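Local coordinates for protein cell division GTPase FtsZ, diverged (Clostridium botulinum C, PDB 3V3T) that is a diverged member of the tubulin/FtsZ family, joining a Rossmann-like N-terminal domain to a TubZ-type C-terminal domain, at residues Ile7-Ile12 and Ile91-Ala96; Glu138-Ile143 and Glu299-Lys304; Tyr162-Asn167 and Ser235-Tyr240; Met209-Val214 and Gly286-Lys291. The protein carries 1 engineered substitution. One frame throughout, in Å; residues are numbered along the deposited sequence. Where two conformers were deposited one is given.

Contact 1: residues Ile7-Ile12 and Ile91-Ala96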
loop_
_atom_site.group_PDB
_atom_site.type_symbol
_atom_site.label_atom_id
_atom_site.label_comp_id
_atom_site.label_asym_id
_atom_site.label_seq_id
_atom_site.Cartn_x
_atom_site.Cartn_y
_atom_site.Cartn_z
ATOM N N ILE A 7 -0.292 13.809 2.962
ATOM C CA ILE A 7 -0.364 12.416 3.331
ATOM C C ILE A 7 0.269 12.218 4.684
ATOM O O ILE A 7 1.340 12.775 4.963
ATOM C CB ILE A 7 0.389 11.529 2.332
ATOM C CG1 ILE A 7 -0.374 11.455 1.011
ATOM C CG2 ILE A 7 0.562 10.122 2.900
ATOM C CD1 ILE A 7 0.448 10.902 -0.131
ATOM N N VAL A 8 -0.390 11.429 5.527
ATOM C CA VAL A 8 0.248 10.942 6.748
ATOM C C VAL A 8 0.168 9.437 6.766
ATOM O O VAL A 8 -0.902 8.866 6.550
ATOM C CB VAL A 8 -0.401 11.493 8.032
ATOM C CG1 VAL A 8 -1.899 11.258 8.020
ATOM C CG2 VAL A 8 0.228 10.841 9.257
ATOM N N PHE A 9 1.308 8.795 6.998
ATOM C CA PHE A 9 1.363 7.348 7.138
ATOM C C PHE A 9 1.245 6.949 8.602
ATOM O O PHE A 9 1.832 7.578 9.494
ATOM C CB PHE A 9 2.678 6.796 6.575
ATOM C CG PHE A 9 2.755 6.831 5.075
ATOM C CD1 PHE A 9 2.158 5.838 4.316
ATOM C CD2 PHE A 9 3.420 7.850 4.429
ATOM C CE1 PHE A 9 2.211 5.866 2.946
ATOM C CE2 PHE A 9 3.488 7.877 3.048
ATOM C CZ PHE A 9 2.881 6.884 2.309
ATOM N N ALA A 10 0.496 5.888 8.843
ATOM C CA ALA A 10 0.443 5.301 10.162
ATOM C C ALA A 10 0.875 3.850 10.077
ATOM O O ALA A 10 0.039 2.945 10.056
ATOM C CB ALA A 10 -0.953 5.414 10.734
ATOM N N PRO A 11 2.191 3.620 10.001
ATOM C CA PRO A 11 2.689 2.243 10.066
ATOM C C PRO A 11 2.411 1.686 11.454
ATOM O O PRO A 11 2.518 2.412 12.450
ATOM C CB PRO A 11 4.189 2.396 9.834
ATOM C CG PRO A 11 4.491 3.795 10.262
ATOM C CD PRO A 11 3.273 4.616 9.971
ATOM N N ILE A 12 2.029 0.414 11.509
ATOM C CA ILE A 12 1.696 -0.236 12.763
ATOM C C ILE A 12 2.435 -1.560 12.825
ATOM O O ILE A 12 2.213 -2.449 11.992
ATOM C CB ILE A 12 0.167 -0.474 12.888
ATOM C CG1 ILE A 12 -0.566 0.870 12.994
ATOM C CG2 ILE A 12 -0.150 -1.385 14.084
ATOM C CD1 ILE A 12 -2.043 0.755 13.141
ATOM N N ILE A 91 -5.268 12.631 3.620
ATOM C CA ILE A 91 -5.069 11.231 3.300
ATOM C C ILE A 91 -4.300 10.554 4.421
ATOM O O ILE A 91 -3.215 11.006 4.797
ATOM C CB ILE A 91 -4.277 11.053 1.982
ATOM C CG1 ILE A 91 -5.045 11.636 0.792
ATOM C CG2 ILE A 91 -4.010 9.592 1.725
ATOM C CD1 ILE A 91 -4.761 13.087 0.525
ATOM N N VAL A 92 -4.865 9.475 4.952
ATOM C CA VAL A 92 -4.255 8.726 6.031
ATOM C C VAL A 92 -4.042 7.287 5.543
ATOM O O VAL A 92 -4.983 6.607 5.118
ATOM C CB VAL A 92 -5.152 8.744 7.295
ATOM C CG1 VAL A 92 -4.489 8.035 8.437
ATOM C CG2 VAL A 92 -5.476 10.172 7.702
ATOM N N ILE A 93 -2.801 6.828 5.569
ATOM C CA ILE A 93 -2.503 5.513 5.031
ATOM C C ILE A 93 -1.859 4.646 6.083
ATOM O O ILE A 93 -0.751 4.920 6.542
ATOM C CB ILE A 93 -1.620 5.601 3.763
ATOM C CG1 ILE A 93 -2.273 6.528 2.722
ATOM C CG2 ILE A 93 -1.385 4.194 3.159
ATOM C CD1 ILE A 93 -1.358 6.823 1.475
ATOM N N PHE A 94 -2.581 3.614 6.495
ATOM C CA PHE A 94 -2.052 2.678 7.464
ATOM C C PHE A 94 -1.212 1.673 6.691
ATOM O O PHE A 94 -1.501 1.348 5.535
ATOM C CB PHE A 94 -3.194 1.964 8.194
ATOM C CG PHE A 94 -4.010 2.869 9.051
ATOM C CD1 PHE A 94 -3.686 3.051 10.387
ATOM C CD2 PHE A 94 -5.091 3.563 8.520
ATOM C CE1 PHE A 94 -4.429 3.910 11.183
ATOM C CE2 PHE A 94 -5.844 4.405 9.308
ATOM C CZ PHE A 94 -5.505 4.587 10.647
ATOM N N VAL A 95 -0.173 1.177 7.337
ATOM C CA VAL A 95 0.755 0.271 6.693
ATOM C C VAL A 95 1.078 -0.865 7.642
ATOM O O VAL A 95 1.468 -0.629 8.787
ATOM C CB VAL A 95 2.048 1.003 6.347
ATOM C CG1 VAL A 95 2.939 0.110 5.527
ATOM C CG2 VAL A 95 1.739 2.302 5.581
ATOM N N ALA A 96 0.902 -2.099 7.191
ATOM C CA ALA A 96 1.191 -3.227 8.065
ATOM C C ALA A 96 1.685 -4.455 7.319
ATOM O O ALA A 96 1.241 -4.747 6.205
ATOM C CB ALA A 96 -0.055 -3.586 8.872
#

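Contact 2: residues Glu138-Ile143 and Glu299-Lys304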
loop_
_atom_site.group_PDB
_atom_site.type_symbol
_atom_site.label_atom_id
_atom_site.label_comp_id
_atom_site.label_asym_id
_atom_site.label_seq_id
_atom_site.Cartn_x
_atom_site.Cartn_y
_atom_site.Cartn_z
ATOM N N GLU A 138 1.458 -17.304 10.764
ATOM C CA GLU A 138 1.733 -16.164 9.917
ATOM C C GLU A 138 0.602 -16.004 8.900
ATOM O O GLU A 138 -0.008 -14.940 8.791
ATOM C CB GLU A 138 3.082 -16.343 9.222
ATOM C CG GLU A 138 4.289 -16.282 10.173
ATOM C CD GLU A 138 4.579 -17.597 10.902
ATOM O OE1 GLU A 138 3.698 -18.486 10.956
ATOM O OE2 GLU A 138 5.704 -17.738 11.428
ATOM N N HIS A 139 0.313 -17.077 8.173
ATOM C CA HIS A 139 -0.758 -17.055 7.191
ATOM C C HIS A 139 -2.107 -16.810 7.874
ATOM O O HIS A 139 -2.957 -16.098 7.349
ATOM C CB HIS A 139 -0.774 -18.335 6.357
ATOM C CG HIS A 139 0.343 -18.405 5.362
ATOM N ND1 HIS A 139 1.545 -19.022 5.631
ATOM C CD2 HIS A 139 0.451 -17.907 4.108
ATOM C CE1 HIS A 139 2.340 -18.916 4.580
ATOM N NE2 HIS A 139 1.702 -18.237 3.645
ATOM N N MET A 140 -2.299 -17.380 9.055
ATOM C CA MET A 140 -3.564 -17.182 9.737
ATOM C C MET A 140 -3.767 -15.720 10.102
ATOM O O MET A 140 -4.883 -15.204 9.977
ATOM C CB MET A 140 -3.679 -18.080 10.968
ATOM C CG MET A 140 -3.927 -19.545 10.619
ATOM S SD MET A 140 -4.248 -20.578 12.077
ATOM C CE MET A 140 -5.882 -20.009 12.533
ATOM N N ASN A 141 -2.697 -15.051 10.541
ATOM C CA ASN A 141 -2.774 -13.615 10.828
ATOM C C ASN A 141 -3.110 -12.796 9.596
ATOM O O ASN A 141 -3.926 -11.881 9.662
ATOM C CB ASN A 141 -1.472 -13.072 11.418
ATOM C CG ASN A 141 -1.270 -13.482 12.855
ATOM O OD1 ASN A 141 -2.176 -14.018 13.493
ATOM N ND2 ASN A 141 -0.068 -13.231 13.377
ATOM N N ALA A 142 -2.449 -13.118 8.487
ATOM C CA ALA A 142 -2.626 -12.373 7.243
ATOM C C ALA A 142 -4.063 -12.497 6.733
ATOM O O ALA A 142 -4.679 -11.514 6.324
ATOM C CB ALA A 142 -1.621 -12.853 6.185
ATOM N N ILE A 143 -4.588 -13.718 6.772
ATOM C CA ILE A 143 -5.970 -13.988 6.408
ATOM C C ILE A 143 -6.928 -13.209 7.315
ATOM O O ILE A 143 -7.837 -12.542 6.837
ATOM C CB ILE A 143 -6.271 -15.487 6.532
ATOM C CG1 ILE A 143 -5.668 -16.245 5.359
ATOM C CG2 ILE A 143 -7.756 -15.722 6.549
ATOM C CD1 ILE A 143 -6.410 -15.986 4.068
ATOM N N GLU A 299 -4.827 -22.373 0.993
ATOM C CA GLU A 299 -4.243 -23.615 0.498
ATOM C C GLU A 299 -2.916 -23.912 1.200
ATOM O O GLU A 299 -2.578 -25.069 1.433
ATOM C CB GLU A 299 -4.047 -23.551 -1.016
ATOM C CG GLU A 299 -3.874 -24.912 -1.671
ATOM C CD GLU A 299 -4.249 -24.898 -3.144
ATOM O OE1 GLU A 299 -4.429 -23.792 -3.706
ATOM O OE2 GLU A 299 -4.371 -25.993 -3.737
ATOM N N ILE A 300 -2.163 -22.864 1.529
ATOM C CA ILE A 300 -0.910 -23.030 2.252
ATOM C C ILE A 300 -1.187 -23.544 3.657
ATOM O O ILE A 300 -0.523 -24.456 4.149
ATOM C CB ILE A 300 -0.151 -21.698 2.379
ATOM C CG1 ILE A 300 0.057 -21.048 1.005
ATOM C CG2 ILE A 300 1.158 -21.912 3.124
ATOM C CD1 ILE A 300 0.828 -21.908 0.039
ATOM N N ILE A 301 -2.179 -22.945 4.301
ATOM C CA ILE A 301 -2.560 -23.332 5.653
ATOM C C ILE A 301 -3.004 -24.788 5.692
ATOM O O ILE A 301 -2.567 -25.550 6.554
ATOM C CB ILE A 301 -3.680 -22.420 6.190
ATOM C CG1 ILE A 301 -3.127 -21.021 6.448
ATOM C CG2 ILE A 301 -4.299 -23.001 7.452
ATOM C CD1 ILE A 301 -4.176 -19.948 6.514
ATOM N N GLU A 302 -3.862 -25.177 4.752
ATOM C CA GLU A 302 -4.310 -26.565 4.653
ATOM C C GLU A 302 -3.133 -27.531 4.560
ATOM O O GLU A 302 -3.087 -28.537 5.271
ATOM C CB GLU A 302 -5.206 -26.770 3.427
ATOM C CG GLU A 302 -6.575 -26.113 3.491
ATOM C CD GLU A 302 -7.384 -26.357 2.220
ATOM O OE1 GLU A 302 -7.582 -27.538 1.855
ATOM O OE2 GLU A 302 -7.811 -25.369 1.581
ATOM N N ASP A 303 -2.190 -27.223 3.674
ATOM C CA ASP A 303 -1.055 -28.106 3.426
ATOM C C ASP A 303 -0.089 -28.191 4.610
ATOM O O ASP A 303 0.448 -29.261 4.900
ATOM C CB ASP A 303 -0.318 -27.685 2.156
ATOM C CG ASP A 303 -1.213 -27.703 0.942
ATOM O OD1 ASP A 303 -2.210 -28.457 0.963
ATOM O OD2 ASP A 303 -0.930 -26.960 -0.024
ATOM N N LYS A 304 0.127 -27.068 5.288
ATOM C CA LYS A 304 0.991 -27.054 6.467
ATOM C C LYS A 304 0.325 -27.724 7.667
ATOM O O LYS A 304 1.008 -28.230 8.564
ATOM C CB LYS A 304 1.429 -25.627 6.810
ATOM C CG LYS A 304 2.748 -25.231 6.162
ATOM C CD LYS A 304 2.706 -23.818 5.607
ATOM C CE LYS A 304 3.927 -23.522 4.742
ATOM N NZ LYS A 304 5.158 -23.360 5.559
#

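Contact 3: residues Tyr162-Asn167 and Ser235-Tyr240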
loop_
_atom_site.group_PDB
_atom_site.type_symbol
_atom_site.label_atom_id
_atom_site.label_comp_id
_atom_site.label_asym_id
_atom_site.label_seq_id
_atom_site.Cartn_x
_atom_site.Cartn_y
_atom_site.Cartn_z
ATOM N N TYR A 162 -3.153 -0.887 -1.192
ATOM C CA TYR A 162 -1.928 -1.197 -1.911
ATOM C C TYR A 162 -1.470 -2.529 -1.345
ATOM O O TYR A 162 -0.934 -2.580 -0.247
ATOM C CB TYR A 162 -0.847 -0.131 -1.676
ATOM C CG TYR A 162 -1.228 1.292 -2.061
ATOM C CD1 TYR A 162 -0.724 1.874 -3.219
ATOM C CD2 TYR A 162 -2.078 2.063 -1.257
ATOM C CE1 TYR A 162 -1.054 3.164 -3.578
ATOM C CE2 TYR A 162 -2.421 3.371 -1.616
ATOM C CZ TYR A 162 -1.896 3.911 -2.777
ATOM O OH TYR A 162 -2.200 5.187 -3.167
ATOM N N LEU A 163 -1.721 -3.609 -2.077
ATOM C CA LEU A 163 -1.503 -4.947 -1.553
ATOM C C LEU A 163 -0.214 -5.498 -2.128
ATOM O O LEU A 163 -0.122 -5.738 -3.347
ATOM C CB LEU A 163 -2.676 -5.868 -1.933
ATOM C CG LEU A 163 -2.736 -7.211 -1.190
ATOM C CD1 LEU A 163 -2.715 -6.945 0.316
ATOM C CD2 LEU A 163 -3.988 -8.053 -1.562
ATOM N N LEU A 164 0.765 -5.702 -1.251
ATOM C CA LEU A 164 2.103 -6.171 -1.637
ATOM C C LEU A 164 2.275 -7.654 -1.331
ATOM O O LEU A 164 1.631 -8.185 -0.417
ATOM C CB LEU A 164 3.188 -5.361 -0.906
ATOM C CG LEU A 164 3.110 -3.837 -1.021
ATOM C CD1 LEU A 164 4.281 -3.169 -0.317
ATOM C CD2 LEU A 164 3.081 -3.416 -2.486
ATOM N N ASP A 165 3.159 -8.316 -2.075
ATOM C CA ASP A 165 3.321 -9.761 -1.959
ATOM C C ASP A 165 4.793 -10.170 -1.757
ATOM O O ASP A 165 5.597 -10.127 -2.692
ATOM C CB ASP A 165 2.746 -10.440 -3.205
ATOM C CG ASP A 165 2.777 -11.959 -3.127
ATOM O OD1 ASP A 165 3.396 -12.514 -2.186
ATOM O OD2 ASP A 165 2.178 -12.603 -4.021
ATOM N N ASN A 166 5.135 -10.580 -0.536
ATOM C CA ASN A 166 6.495 -10.994 -0.234
ATOM C C ASN A 166 6.979 -12.179 -1.067
ATOM O O ASN A 166 8.176 -12.441 -1.104
ATOM C CB ASN A 166 6.652 -11.345 1.245
ATOM C CG ASN A 166 7.094 -10.173 2.080
ATOM O OD1 ASN A 166 7.555 -9.151 1.560
ATOM N ND2 ASN A 166 6.956 -10.309 3.393
ATOM N N ASN A 167 6.069 -12.917 -1.704
ATOM C CA ASN A 167 6.509 -14.006 -2.580
ATOM C C ASN A 167 7.287 -13.470 -3.782
ATOM O O ASN A 167 8.008 -14.210 -4.427
ATOM C CB ASN A 167 5.330 -14.855 -3.087
ATOM C CG ASN A 167 4.882 -15.921 -2.096
ATOM O OD1 ASN A 167 5.674 -16.761 -1.657
ATOM N ND2 ASN A 167 3.589 -15.906 -1.759
ATOM N N SER A 235 5.900 -7.848 -10.751
ATOM C CA SER A 235 5.358 -6.810 -9.862
ATOM C C SER A 235 5.390 -7.189 -8.379
ATOM O O SER A 235 5.081 -8.317 -8.015
ATOM C CB SER A 235 3.928 -6.440 -10.268
ATOM O OG SER A 235 3.437 -5.395 -9.461
ATOM N N ILE A 236 5.763 -6.240 -7.526
ATOM C CA ILE A 236 5.752 -6.485 -6.093
ATOM C C ILE A 236 4.342 -6.455 -5.509
ATOM O O ILE A 236 4.128 -6.890 -4.366
ATOM C CB ILE A 236 6.607 -5.481 -5.320
ATOM C CG1 ILE A 236 6.096 -4.054 -5.551
ATOM C CG2 ILE A 236 8.052 -5.638 -5.693
ATOM C CD1 ILE A 236 6.589 -3.068 -4.527
ATOM N N PHE A 237 3.393 -5.928 -6.279
ATOM C CA PHE A 237 1.972 -5.948 -5.898
ATOM C C PHE A 237 1.321 -7.302 -6.119
ATOM O O PHE A 237 1.648 -7.997 -7.069
ATOM C CB PHE A 237 1.175 -4.909 -6.682
ATOM C CG PHE A 237 1.483 -3.502 -6.289
ATOM C CD1 PHE A 237 0.671 -2.823 -5.407
ATOM C CD2 PHE A 237 2.609 -2.863 -6.786
ATOM C CE1 PHE A 237 0.973 -1.503 -5.031
ATOM C CE2 PHE A 237 2.905 -1.544 -6.416
ATOM C CZ PHE A 237 2.086 -0.877 -5.540
ATOM N N ALA A 238 0.398 -7.663 -5.227
ATOM C CA ALA A 238 -0.328 -8.914 -5.341
ATOM C C ALA A 238 -1.012 -9.010 -6.699
ATOM O O ALA A 238 -1.647 -8.065 -7.160
ATOM C CB ALA A 238 -1.348 -9.024 -4.239
ATOM N N GLU A 239 -0.900 -10.169 -7.327
ATOM C CA GLU A 239 -1.491 -10.366 -8.636
ATOM C C GLU A 239 -3.008 -10.137 -8.677
ATOM O O GLU A 239 -3.743 -10.623 -7.820
ATOM C CB GLU A 239 -1.174 -11.773 -9.134
ATOM C CG GLU A 239 -1.842 -12.109 -10.455
ATOM C CD GLU A 239 -1.481 -13.498 -10.936
ATOM O OE1 GLU A 239 -0.883 -14.260 -10.149
ATOM O OE2 GLU A 239 -1.789 -13.828 -12.098
ATOM N N TYR A 240 -3.477 -9.440 -9.710
ATOM C CA TYR A 240 -4.913 -9.276 -9.917
ATOM C C TYR A 240 -5.360 -9.967 -11.200
ATOM O O TYR A 240 -4.624 -9.998 -12.184
ATOM C CB TYR A 240 -5.309 -7.790 -9.923
ATOM C CG TYR A 240 -4.674 -6.939 -11.006
ATOM C CD1 TYR A 240 -5.308 -6.752 -12.233
ATOM C CD2 TYR A 240 -3.455 -6.294 -10.790
ATOM C CE1 TYR A 240 -4.749 -5.956 -13.217
ATOM C CE2 TYR A 240 -2.877 -5.497 -11.773
ATOM C CZ TYR A 240 -3.530 -5.328 -12.978
ATOM O OH TYR A 240 -2.965 -4.531 -13.957
HETATM O O HOH W 1 1.089 -12.027 -6.482
#

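Contact 4: residues Met209-Val214 and Gly286-Lys291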
loop_
_atom_site.group_PDB
_atom_site.type_symbol
_atom_site.label_atom_id
_atom_site.label_comp_id
_atom_site.label_asym_id
_atom_site.label_seq_id
_atom_site.Cartn_x
_atom_site.Cartn_y
_atom_site.Cartn_z
ATOM N N MET A 209 -8.877 7.368 -5.083
ATOM C CA MET A 209 -9.696 6.315 -5.681
ATOM C C MET A 209 -9.687 5.080 -4.790
ATOM O O MET A 209 -8.643 4.670 -4.298
ATOM C CB MET A 209 -9.192 5.943 -7.074
ATOM C CG MET A 209 -9.885 4.731 -7.668
ATOM S SD MET A 209 -11.658 4.974 -7.916
ATOM C CE MET A 209 -11.693 6.326 -9.075
ATOM N N LYS A 210 -10.861 4.491 -4.586
ATOM C CA LYS A 210 -11.001 3.391 -3.653
ATOM C C LYS A 210 -10.735 2.054 -4.328
ATOM O O LYS A 210 -10.671 1.969 -5.549
ATOM C CB LYS A 210 -12.393 3.383 -3.035
ATOM C CG LYS A 210 -12.847 4.728 -2.504
ATOM C CD LYS A 210 -11.902 5.255 -1.454
ATOM C CE LYS A 210 -12.461 6.544 -0.881
ATOM N NZ LYS A 210 -13.959 6.501 -0.872
ATOM N N LYS A 211 -10.603 1.018 -3.505
ATOM C CA LYS A 211 -10.217 -0.308 -3.954
ATOM C C LYS A 211 -8.729 -0.329 -4.228
ATOM O O LYS A 211 -7.950 0.440 -3.638
ATOM C CB LYS A 211 -11.025 -0.717 -5.188
ATOM C CG LYS A 211 -12.504 -0.948 -4.850
ATOM C CD LYS A 211 -13.436 -0.488 -5.963
ATOM C CE LYS A 211 -13.636 -1.537 -7.032
ATOM N NZ LYS A 211 -14.415 -0.974 -8.188
ATOM N N SER A 212 -8.329 -1.183 -5.154
ATOM C CA SER A 212 -6.932 -1.528 -5.261
ATOM C C SER A 212 -6.164 -0.718 -6.279
ATOM O O SER A 212 -6.610 -0.475 -7.393
ATOM C CB SER A 212 -6.763 -3.026 -5.526
ATOM O OG SER A 212 -6.244 -3.641 -4.375
ATOM N N ASN A 213 -4.974 -0.338 -5.855
ATOM C CA ASN A 213 -4.093 0.426 -6.696
ATOM C C ASN A 213 -2.828 -0.404 -6.999
ATOM O O ASN A 213 -2.331 -1.148 -6.154
ATOM C CB ASN A 213 -3.796 1.782 -6.026
ATOM C CG ASN A 213 -5.054 2.683 -5.908
ATOM O OD1 ASN A 213 -6.197 2.248 -6.145
ATOM N ND2 ASN A 213 -4.835 3.944 -5.528
ATOM N N VAL A 214 -2.348 -0.317 -8.239
ATOM C CA VAL A 214 -1.105 -0.991 -8.618
ATOM C C VAL A 214 -0.218 0.010 -9.396
ATOM O O VAL A 214 -0.704 0.746 -10.254
ATOM C CB VAL A 214 -1.367 -2.280 -9.446
ATOM C CG1 VAL A 214 -0.095 -2.759 -10.138
ATOM C CG2 VAL A 214 -1.907 -3.376 -8.546
ATOM N N GLY A 286 -8.528 1.556 -8.503
ATOM C CA GLY A 286 -9.897 1.079 -8.548
ATOM C C GLY A 286 -10.006 -0.360 -9.025
ATOM O O GLY A 286 -11.071 -0.798 -9.438
ATOM N N ILE A 287 -8.901 -1.096 -8.972
ATOM C CA ILE A 287 -8.909 -2.499 -9.354
ATOM C C ILE A 287 -9.636 -3.315 -8.301
ATOM O O ILE A 287 -9.454 -3.093 -7.098
ATOM C CB ILE A 287 -7.463 -3.038 -9.481
ATOM C CG1 ILE A 287 -6.745 -2.380 -10.656
ATOM C CG2 ILE A 287 -7.457 -4.545 -9.647
ATOM C CD1 ILE A 287 -5.230 -2.632 -10.678
ATOM N N GLU A 288 -10.445 -4.278 -8.722
ATOM C CA GLU A 288 -11.071 -5.152 -7.730
ATOM C C GLU A 288 -9.987 -5.716 -6.816
ATOM O O GLU A 288 -8.969 -6.191 -7.295
ATOM C CB GLU A 288 -11.847 -6.283 -8.395
ATOM C CG GLU A 288 -13.141 -6.609 -7.690
ATOM C CD GLU A 288 -14.078 -5.417 -7.634
ATOM O OE1 GLU A 288 -14.184 -4.696 -8.652
ATOM O OE2 GLU A 288 -14.698 -5.193 -6.570
ATOM N N PRO A 289 -10.200 -5.648 -5.495
ATOM C CA PRO A 289 -9.257 -6.186 -4.498
ATOM C C PRO A 289 -8.897 -7.660 -4.753
ATOM O O PRO A 289 -9.778 -8.474 -5.061
ATOM C CB PRO A 289 -10.020 -6.027 -3.177
ATOM C CG PRO A 289 -10.965 -4.869 -3.450
ATOM C CD PRO A 289 -11.372 -5.005 -4.874
ATOM N N GLN A 290 -7.615 -7.992 -4.595
ATOM C CA GLN A 290 -7.068 -9.273 -5.065
ATOM C C GLN A 290 -7.433 -10.476 -4.179
ATOM O O GLN A 290 -6.560 -11.137 -3.600
ATOM C CB GLN A 290 -5.543 -9.161 -5.241
ATOM C CG GLN A 290 -5.102 -8.005 -6.191
ATOM C CD GLN A 290 -4.765 -6.715 -5.446
ATOM O OE1 GLN A 290 -5.547 -6.255 -4.620
ATOM N NE2 GLN A 290 -3.579 -6.140 -5.716
ATOM N N LYS A 291 -8.729 -10.759 -4.100
ATOM C CA LYS A 291 -9.250 -11.859 -3.289
ATOM C C LYS A 291 -8.623 -13.222 -3.621
ATOM O O LYS A 291 -8.227 -13.969 -2.727
ATOM C CB LYS A 291 -10.782 -11.919 -3.394
ATOM C CG LYS A 291 -11.497 -10.933 -2.454
ATOM C CD LYS A 291 -12.644 -10.170 -3.128
ATOM C CE LYS A 291 -13.265 -9.156 -2.176
ATOM N NZ LYS A 291 -13.881 -9.831 -0.981
HETATM O O HOH W 2 -3.131 -3.351 -4.650
#

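Contact 1: residues Ile7-Ile12 and Ile91-Ala96
The ring of Phe9 lies alongside Ile93, its CD1 3.8 Å from Ile93 CB, and the same CD1 also meets Val95 CG2, which approaches obliquely. Over one face of this ring sits Ile7 CG2 of its own strand, displaced toward the rim. On the other side of the sheet the Phe94 ring turns CD1 to Ala10 CB at 3.6 Å, and the Ile12 side chain lies beside it, CD1 against Phe94 CD1. These neighbours belong to two parallel strands at the heart of the Rossmann-like sheet, and they illustrate how such a sheet sorts its side chains: Ile7, Phe9, Pro11, Ile91, Ile93 and Val95 share one face, with helix 14-26 packed on it, whereas Val8, Ala10, Val92 and Phe94 share the other, where helix 101-117 covers Phe94. On that second face Val8 CG1, held between its backbone N and carbonyl carbon (chi1 52°), reaches Val92 CG2. Every touching residue is buried, and five backbone hydrogen bonds tie the strands in register. Ala10 N donates to Ile93 O at 2.8 Å, whereas the bond from Val95 N to Ala10 O stretches to 3.3 Å, the donor lying 54° out of the plane of the Ala10 carbonyl.

Contact 2: residues Glu138-Ile143 and Glu299-Lys304
Two helices run roughly antiparallel here, their short axes 9.9 Å apart at closest approach with 151° between their directions. The pair joins helix 136-152 of the tubulin/FtsZ-type domain to the last modelled helix, 291-306, a helix-helix packing at the surface of the protein with no hydrogen bond between the two segments. His139 and Ile301 carry most of it. The His139 ring receives Ile300 in a CH-pi contact: CG2, the branch anti to the backbone N, stands over one face, 3.8 Å from the ring centroid and 19° off the normal, nearer the CE1 side. That places a methyl group on the flat side of the imidazole, while the ring's ND1 is hydrogen-bonded to Asp135 O, a bond that should restrain its rotation. Ile301 works differently. Its CB sets off to one side, but CG1 lies 3.6 Å from His139 CB, and the extended arm (chi2 160°) carries Ile301 CD1 on to 3.8 Å from the same His139 CB. Met297, of the same helix, also packs on His139 and Ile143. At the exposed margin the chain of Met140 crosses that of Ile301 at about a right angle, Met140 CG lying 4.1 Å from Ile301 CD1.

Contact 3: residues Tyr162-Asn167 and Ser235-Tyr240
Where strand 160-165 of the Rossmann-like sheet nears its end, the loop after helix 224-233 comes alongside and forms a single backbone bridge, so that a segment of the TubZ-type C-terminal part is fastened to one of the N-terminal, tubulin/FtsZ-type part. The bridge pairs Leu164 with Phe237, whose CA atoms are 4.3 Å apart. Two hydrogen bonds flank it: Ala238 N donates to Leu163 O at 2.7 Å, nearly straight at 169°, and Asp165 N donates to Ile236 O at 2.9 Å. Leu164 and Phe237 start out away from each other, yet their ends return. Leu164 CD2 lies over one face of the Phe237 ring, 3.9 Å from its centroid and 14° off the normal, a CH-pi contact. Tyr162 CB comes to the edge of the same ring near its plane, beside CE1, while Ala238 CB nestles against Leu163 CG at 3.8 Å. Each chain also braces itself with a turn. Ser235 OG accepts from Phe237 N in an ST turn, and Asp165 OD1 accepts from Asn167 N in an Asx turn, the donor coming from above the carboxylate plane. With CG anti to the backbone N (chi1 -176°), Asp165 has its second oxygen, OD2, turned to a water that donates to it at 2.8 Å and accepts from Glu239 N at the same distance.

Contact 4: residues Met209-Val214 and Gly286-Lys291
Ser212 and Ile287 meet as an antiparallel hydrogen-bonded pair, and around them the packing is tight. Ser212 N donates to Ile287 O, and Ile287 N to Ser212 O, each at 2.9 Å and each on a lone pair in the carbonyl plane. The side chain of Ser212 adds a third link, OG giving its proton to Gln290 OE1 at 2.7 Å from a position 34° out of the amide plane. That amide is held at both ends, because Gln290 NE2 donates to Ala238 O and to a water. The water in turn donates to Ser212 OG and to Asn213 O, so a small polar network is satisfied within a buried setting. Beside it Val214 CG2 packs on Ile287 CD1 at 4.0 Å. Gly286 is hemmed in as well: its CA makes a CA-H...O contact with Lys210 O at 3.2 Å, and Met209 CG lies close to its N.

The outer side is looser. The Lys211 chain, bent at chi2 and chi3, passes near Gly286 O on its way to the exposed Glu288, but NZ remains 3.8 Å from Glu288 OE1, a long salt bridge; the aliphatic CE is slightly nearer to that oxygen than the charged end is. Gly286 and Ile287 both face the single residue Ser212, the pattern of a G1 beta bulge, here where the chain turns a corner at the end of strand 281-287, with Gln290 at the N-cap position of helix 291-306.

How the contacts relate
Three of the four contacts lie along one mixed sheet. Contact 1 pairs strands 7-11 and 91-97; contacts 3 and 4, their centres about 18 and 17 Å from its centre, involve the neighbouring strands 160-165 and 211-217. Contacts 3 and 4 touch, with centres about 12 Å apart, and their segments alternate along the chain, interlocking the N-terminal and C-terminal parts. Contact 1 closes before the others open, whereas both contacts 3 and 4 are nested inside the long loop closed by contact 2. Contact 2 lies at the periphery, about 26 Å between centres from contact 1, and brings the helix that follows strand 281-287 back against the N-terminal domain.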